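Local coordinates for antisigma-factor antagonist, STAS (Rhodobacter sphaeroides, PDB 3OIZ), which is the STAS domain of a SulP-type membrane protein, probably cytoplasmic, that probably transports sulfate or a related anion, at residues E32-A37 / V62-M67. Sequence-based numbering, arbitrary orientation.
Sequences EDFMAA and VQALDM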
ATOM      1  N   GLU A  32      -3.666   8.758   7.271  1.00 28.52           N
ATOM      2  CA  GLU A  32      -4.168   7.870   8.332  1.00 30.86           C
ATOM      3  C   GLU A  32      -5.165   6.844   7.775  1.00 29.69           C
ATOM      4  O   GLU A  32      -5.126   5.681   8.148  1.00 29.52           O
ATOM      5  CB  GLU A  32      -4.776   8.669   9.487  1.00 32.81           C
ATOM      6  CG  GLU A  32      -3.748   9.477  10.321  1.00 39.73           C
ATOM      7  CD  GLU A  32      -4.430  10.405  11.356  1.00 48.79           C
ATOM      8  OE1 GLU A  32      -5.544  10.069  11.855  1.00 52.41           O
ATOM      9  OE2 GLU A  32      -3.850  11.482  11.675  1.00 53.87           O
ATOM     10  N   ASP A  33      -6.012   7.269   6.839  1.00 29.14           N
ATOM     11  CA  ASP A  33      -6.940   6.348   6.189  1.00 29.70           C
ATOM     12  C   ASP A  33      -6.196   5.301   5.393  1.00 28.08           C
ATOM     13  O   ASP A  33      -6.575   4.112   5.396  1.00 28.26           O
ATOM     14  CB  ASP A  33      -7.888   7.124   5.263  1.00 30.84           C
ATOM     15  CG  ASP A  33      -8.523   8.306   5.958  1.00 35.67           C
ATOM     16  OD1 ASP A  33      -9.659   8.130   6.396  1.00 39.30           O
ATOM     17  OD2 ASP A  33      -7.891   9.414   6.088  1.00 37.80           O
ATOM     18  N   PHE A  34      -5.135   5.732   4.698  1.00 26.23           N
ATOM     19  CA  PHE A  34      -4.314   4.798   3.929  1.00 24.63           C
ATOM     20  C   PHE A  34      -3.707   3.720   4.859  1.00 24.99           C
ATOM     21  O   PHE A  34      -3.758   2.511   4.561  1.00 25.07           O
ATOM     22  CB  PHE A  34      -3.245   5.599   3.172  1.00 23.69           C
ATOM     23  CG  PHE A  34      -2.231   4.753   2.493  1.00 21.34           C
ATOM     24  CD1 PHE A  34      -2.478   4.226   1.216  1.00 23.37           C
ATOM     25  CD2 PHE A  34      -1.003   4.510   3.106  1.00 22.76           C
ATOM     26  CE1 PHE A  34      -1.498   3.404   0.572  1.00 23.42           C
ATOM     27  CE2 PHE A  34      -0.032   3.728   2.477  1.00 22.53           C
ATOM     28  CZ  PHE A  34      -0.261   3.179   1.207  1.00 23.98           C
HETATM   29  N   MSE A  35      -3.097   4.146   5.961  1.00 25.27           N
HETATM   30  CA  MSE A  35      -2.520   3.186   6.929  1.00 26.01           C
HETATM   31  C   MSE A  35      -3.548   2.187   7.458  1.00 26.06           C
HETATM   32  O   MSE A  35      -3.251   0.988   7.564  1.00 26.49           O
HETATM   33  CB  MSE A  35      -1.830   3.906   8.106  1.00 27.15           C
HETATM   34  CG  MSE A  35      -0.653   4.795   7.692  1.00 27.23           C
HETATM   35 SE   MSE A  35       0.720   3.925   6.662  0.75 26.45          SE
HETATM   36  CE  MSE A  35       1.443   2.820   8.043  1.00 26.82           C
ATOM     37  N   ALA A  36      -4.767   2.665   7.715  1.00 26.90           N
ATOM     38  CA  ALA A  36      -5.808   1.844   8.293  1.00 28.00           C
ATOM     39  C   ALA A  36      -6.306   0.780   7.335  1.00 28.42           C
ATOM     40  O   ALA A  36      -7.034  -0.150   7.765  1.00 29.23           O
ATOM     41  CB  ALA A  36      -6.943   2.710   8.707  1.00 29.66           C
ATOM     42  N   ALA A  37      -5.944   0.917   6.054  1.00 27.95           N
ATOM     43  CA  ALA A  37      -6.336  -0.082   5.048  1.00 28.02           C
ATOM     44  C   ALA A  37      -5.625  -1.438   5.189  1.00 28.29           C
ATOM     45  O   ALA A  37      -6.098  -2.455   4.657  1.00 29.74           O
ATOM     46  CB  ALA A  37      -6.160   0.458   3.654  1.00 29.08           C
ATOM     47  N   VAL A  62       4.245   9.333  -0.108  1.00 19.09           N
ATOM     48  CA  VAL A  62       5.365   8.367  -0.354  1.00 19.39           C
ATOM     49  C   VAL A  62       5.847   7.747   0.982  1.00 20.48           C
ATOM     50  O   VAL A  62       6.032   6.517   1.102  1.00 20.14           O
ATOM     51  CB  VAL A  62       6.591   9.043  -1.015  1.00 19.45           C
ATOM     52  CG1 VAL A  62       7.709   8.029  -1.166  1.00 20.85           C
ATOM     53  CG2 VAL A  62       6.208   9.610  -2.383  1.00 19.97           C
ATOM     54  N   GLN A  63       6.064   8.618   1.979  1.00 21.20           N
ATOM     55  CA  GLN A  63       6.579   8.137   3.290  1.00 21.13           C
ATOM     56  C   GLN A  63       5.571   7.201   3.947  1.00 21.42           C
ATOM     57  O   GLN A  63       5.988   6.259   4.650  1.00 22.15           O
ATOM     58  CB  GLN A  63       6.851   9.351   4.171  1.00 20.95           C
ATOM     59  CG  GLN A  63       8.118  10.078   3.715  1.00 21.93           C
ATOM     60  CD  GLN A  63       8.329  11.349   4.511  1.00 23.88           C
ATOM     61  OE1 GLN A  63       7.368  12.029   4.904  1.00 27.69           O
ATOM     62  NE2 GLN A  63       9.580  11.674   4.789  1.00 26.90           N
ATOM     63  N   ALA A  64       4.267   7.433   3.717  1.00 20.67           N
ATOM     64  CA  ALA A  64       3.233   6.546   4.258  1.00 20.20           C
ATOM     65  C   ALA A  64       3.312   5.175   3.601  1.00 20.64           C
ATOM     66  O   ALA A  64       3.223   4.124   4.291  1.00 21.05           O
ATOM     67  CB  ALA A  64       1.815   7.178   4.092  1.00 20.61           C
ATOM     68  N   LEU A  65       3.485   5.152   2.282  1.00 20.10           N
ATOM     69  CA  LEU A  65       3.674   3.856   1.604  1.00 20.07           C
ATOM     70  C   LEU A  65       4.918   3.148   2.169  1.00 20.74           C
ATOM     71  O   LEU A  65       4.900   1.923   2.460  1.00 20.17           O
ATOM     72  CB  LEU A  65       3.792   4.097   0.088  1.00 20.29           C
ATOM     73  CG  LEU A  65       4.100   2.872  -0.790  1.00 20.93           C
ATOM     74  CD1 LEU A  65       3.043   1.768  -0.649  1.00 21.86           C
ATOM     75  CD2 LEU A  65       4.210   3.382  -2.270  1.00 22.03           C
ATOM     76  N   ASP A  66       5.996   3.916   2.325  1.00 20.94           N
ATOM     77  CA  ASP A  66       7.264   3.344   2.831  1.00 20.79           C
ATOM     78  C   ASP A  66       7.027   2.768   4.235  1.00 20.92           C
ATOM     79  O   ASP A  66       7.578   1.705   4.590  1.00 22.65           O
ATOM     80  CB  ASP A  66       8.342   4.408   2.907  1.00 20.77           C
ATOM     81  CG  ASP A  66       8.863   4.843   1.534  1.00 21.26           C
ATOM     82  OD1 ASP A  66       8.560   4.179   0.506  1.00 24.19           O
ATOM     83  OD2 ASP A  66       9.584   5.890   1.507  1.00 21.92           O
HETATM   84  N   MSE A  67       6.251   3.486   5.048  1.00 20.48           N
HETATM   85  CA  MSE A  67       5.947   3.023   6.398  1.00 22.73           C
HETATM   86  C   MSE A  67       5.114   1.736   6.383  1.00 22.22           C
HETATM   87  O   MSE A  67       5.350   0.839   7.216  1.00 23.33           O
HETATM   88  CB  MSE A  67       5.261   4.133   7.222  1.00 23.92           C
HETATM   89  CG  MSE A  67       4.993   3.755   8.681  1.00 27.99           C
HETATM   90 SE   MSE A  67       6.633   3.401   9.663  0.75 35.38          SE
HETATM   91  CE  MSE A  67       7.083   5.246  10.007  1.00 39.57           C
TER
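F34 and M35 reach from helix 31-36 to A64, L65 and M67 of helix 59-74, two near-parallel helices packed side by side over the mixed sheet of the STAS fold. The segment axes cross at -22° and come no closer than 10.1 Å, and no hydrogen bond spans them; side chains of 32-37 pack against both side chains and backbone of 62-67. F34 comes first. Its CG stands anti to the backbone N (chi1 172°), which sends the ring across the gap, with CD2 4.0 Å from A64 CB. The ring edge, near its plane, meets the A64 carbonyl, CE2 lying 3.7 Å from A64 O, while CZ rests 4.0 Å from L65 CD1. The same ring also touches F5 of strand 5-11 and stacks edge-to-face with F38, consistent with its buried place between helix and sheet. Cutting the ring back to the methyl of an alanine would probably open a gap beside A64 and leave L65 CD1 without this neighbour. Next along the chain, M35, present as selenomethionine, starts out beside the interface, and the bend at chi2 (-55°) brings its selenium to 3.5 Å from A64 O, the same carbonyl oxygen that meets F34. A further bend at chi3 directs the terminal methyl toward selenomethionine M67, whose chain it crosses at about a right angle, with M35 CE 3.7 Å from M67 CG.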